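PDB 5C5V: acidocalcisomal pyrophosphatase from Trypanosoma brucei brucei, which probably hydrolyses inorganic pyrophosphate to phosphate with the help of magnesium ions. Local coordinates for residues A[241-245]-A[269-275]. Residues are numbered along the deposited sequence; the frame is centred on the assembly and turned at random.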
loop_
_atom_site.group_PDB
_atom_site.type_symbol
_atom_site.label_atom_id
_atom_site.label_comp_id
_atom_site.label_asym_id
_atom_site.label_seq_id
_atom_site.Cartn_x
_atom_site.Cartn_y
_atom_site.Cartn_z
ATOM N N VAL A 241 -9.071 -13.587 6.908
ATOM C CA VAL A 241 -9.273 -12.213 7.341
ATOM C C VAL A 241 -8.770 -11.995 8.751
ATOM O O VAL A 241 -8.572 -12.936 9.524
ATOM C CB VAL A 241 -10.761 -11.782 7.286
ATOM C CG1 VAL A 241 -11.334 -11.983 5.896
ATOM C CG2 VAL A 241 -11.580 -12.500 8.350
ATOM N N LYS A 242 -8.564 -10.726 9.062
ATOM C CA LYS A 242 -8.158 -10.264 10.377
ATOM C C LYS A 242 -9.315 -9.525 11.026
ATOM O O LYS A 242 -9.859 -8.597 10.449
ATOM C CB LYS A 242 -6.936 -9.351 10.268
ATOM C CG LYS A 242 -6.551 -8.696 11.570
ATOM C CD LYS A 242 -5.099 -8.261 11.565
ATOM C CE LYS A 242 -4.943 -6.826 11.141
ATOM N NZ LYS A 242 -3.514 -6.409 11.343
ATOM N N VAL A 243 -9.686 -9.940 12.227
ATOM C CA VAL A 243 -10.793 -9.337 12.954
ATOM C C VAL A 243 -10.365 -8.040 13.650
ATOM O O VAL A 243 -9.340 -8.014 14.330
ATOM C CB VAL A 243 -11.349 -10.328 13.992
ATOM C CG1 VAL A 243 -12.154 -9.607 15.068
ATOM C CG2 VAL A 243 -12.151 -11.426 13.302
ATOM N N LEU A 244 -11.150 -6.974 13.479
ATOM C CA LEU A 244 -10.813 -5.656 14.022
ATOM C C LEU A 244 -11.754 -5.227 15.141
ATOM O O LEU A 244 -11.354 -4.511 16.046
ATOM C CB LEU A 244 -10.825 -4.595 12.916
ATOM C CG LEU A 244 -9.827 -4.845 11.794
ATOM C CD1 LEU A 244 -10.051 -3.866 10.671
ATOM C CD2 LEU A 244 -8.393 -4.769 12.326
ATOM N N GLY A 245 -13.012 -5.634 15.073
ATOM C CA GLY A 245 -13.972 -5.183 16.061
ATOM C C GLY A 245 -15.348 -5.715 15.759
ATOM O O GLY A 245 -15.525 -6.472 14.811
ATOM N N CYS A 269 -3.799 -3.946 5.353
ATOM C CA CYS A 269 -4.051 -4.852 6.477
ATOM C C CYS A 269 -3.030 -4.666 7.602
ATOM O O CYS A 269 -3.396 -4.642 8.775
ATOM C CB CYS A 269 -4.048 -6.318 6.018
ATOM S SG CYS A 269 -4.600 -7.480 7.325
ATOM N N ARG A 270 -1.756 -4.546 7.233
ATOM C CA ARG A 270 -0.660 -4.315 8.177
ATOM C C ARG A 270 -0.932 -3.133 9.110
ATOM O O ARG A 270 -0.552 -3.153 10.279
ATOM C CB ARG A 270 0.656 -4.036 7.425
ATOM C CG ARG A 270 1.406 -5.245 6.894
ATOM C CD ARG A 270 2.042 -6.073 8.028
ATOM N N PHE A 271 -1.587 -2.103 8.589
ATOM C CA PHE A 271 -1.727 -0.853 9.326
ATOM C C PHE A 271 -2.980 -0.786 10.184
ATOM O O PHE A 271 -3.112 0.085 11.042
ATOM C CB PHE A 271 -1.708 0.315 8.345
ATOM C CG PHE A 271 -0.592 0.231 7.361
ATOM C CD1 PHE A 271 0.703 0.530 7.741
ATOM C CD2 PHE A 271 -0.827 -0.168 6.062
ATOM C CE1 PHE A 271 1.745 0.432 6.841
ATOM C CE2 PHE A 271 0.212 -0.266 5.156
ATOM C CZ PHE A 271 1.497 0.035 5.548
ATOM N N MET A 272 -3.906 -1.703 9.936
ATOM C CA MET A 272 -5.146 -1.743 10.697
ATOM C C MET A 272 -4.986 -2.749 11.818
ATOM O O MET A 272 -4.991 -3.959 11.582
ATOM C CB MET A 272 -6.316 -2.095 9.782
ATOM C CG MET A 272 -6.412 -1.174 8.587
ATOM S SD MET A 272 -7.500 0.199 8.973
ATOM C CE MET A 272 -9.093 -0.473 8.501
ATOM N N LYS A 273 -4.802 -2.254 13.036
ATOM C CA LYS A 273 -4.452 -3.151 14.130
ATOM C C LYS A 273 -5.556 -3.319 15.154
ATOM O O LYS A 273 -5.583 -4.318 15.857
ATOM C CB LYS A 273 -3.167 -2.675 14.807
ATOM C CG LYS A 273 -2.001 -2.608 13.828
ATOM C CD LYS A 273 -0.683 -2.424 14.543
ATOM C CE LYS A 273 0.494 -2.544 13.575
ATOM N NZ LYS A 273 1.792 -2.515 14.341
ATOM N N ASP A 274 -6.485 -2.373 15.211
ATOM C CA ASP A 274 -7.646 -2.516 16.073
ATOM C C ASP A 274 -8.741 -1.640 15.521
ATOM O O ASP A 274 -8.536 -0.964 14.527
ATOM C CB ASP A 274 -7.319 -2.150 17.523
ATOM C CG ASP A 274 -8.201 -2.898 18.530
ATOM O OD1 ASP A 274 -9.349 -3.245 18.181
ATOM O OD2 ASP A 274 -7.750 -3.138 19.670
ATOM N N ILE A 275 -9.904 -1.645 16.156
ATOM C CA ILE A 275 -11.069 -1.006 15.573
ATOM C C ILE A 275 -10.843 0.510 15.407
ATOM O O ILE A 275 -11.402 1.148 14.505
ATOM C CB ILE A 275 -12.330 -1.280 16.424
ATOM C CG1 ILE A 275 -13.583 -0.804 15.694
ATOM C CG2 ILE A 275 -12.210 -0.661 17.809
ATOM C CD1 ILE A 275 -13.811 -1.510 14.388
#
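Lys242 reaches from its strand to Cys269 and Met272, the two ends of the beta turn 269-272. The CA–CB bond of Lys242 points toward the turn, and Lys242 CB lies 4.2 Å from Cys269 SG. The chain then bends at chi3 (94°), which brings NZ within reach of Cys269 O and Met272 O. Lys242 CE itself comes within 2.9 Å of Met272 O. Lys242 NZ donates to Cys269 O at 3.1 Å, with a C=O...N angle of 142°, standing above the carbonyl plane and off the lone pairs, and makes a weak bond to Met272 O. Because Met272 N, in closing this type I turn, approaches Cys269 O from the other face of its plane, that oxygen is gripped by two donors. Strand 238-251 belongs to the mixed sheet of the pyrophosphatase domain, and the pairing of both Leu244 and Gly245 with Val260 marks a classic beta bulge just where the 269-275 loop passes towards helix 277-281. Beside the lysine, Leu244 divides its branches: Leu244 CD2 sits 3.6 Å from Met272 O, while Leu244 CD1 meets Met272 CE at 4.1 Å, the two side chains crossing at about a right angle. At the bulge, Ile275 CD1 rests 4.0 Å from Gly245 CA. Ile275 N passes close to Leu244 O with a geometry too bent for a hydrogen bond and bonds instead to Asp274 OD1 at 2.6 Å, on the carboxylate's anti side; Lys316 N also donates to this oxygen.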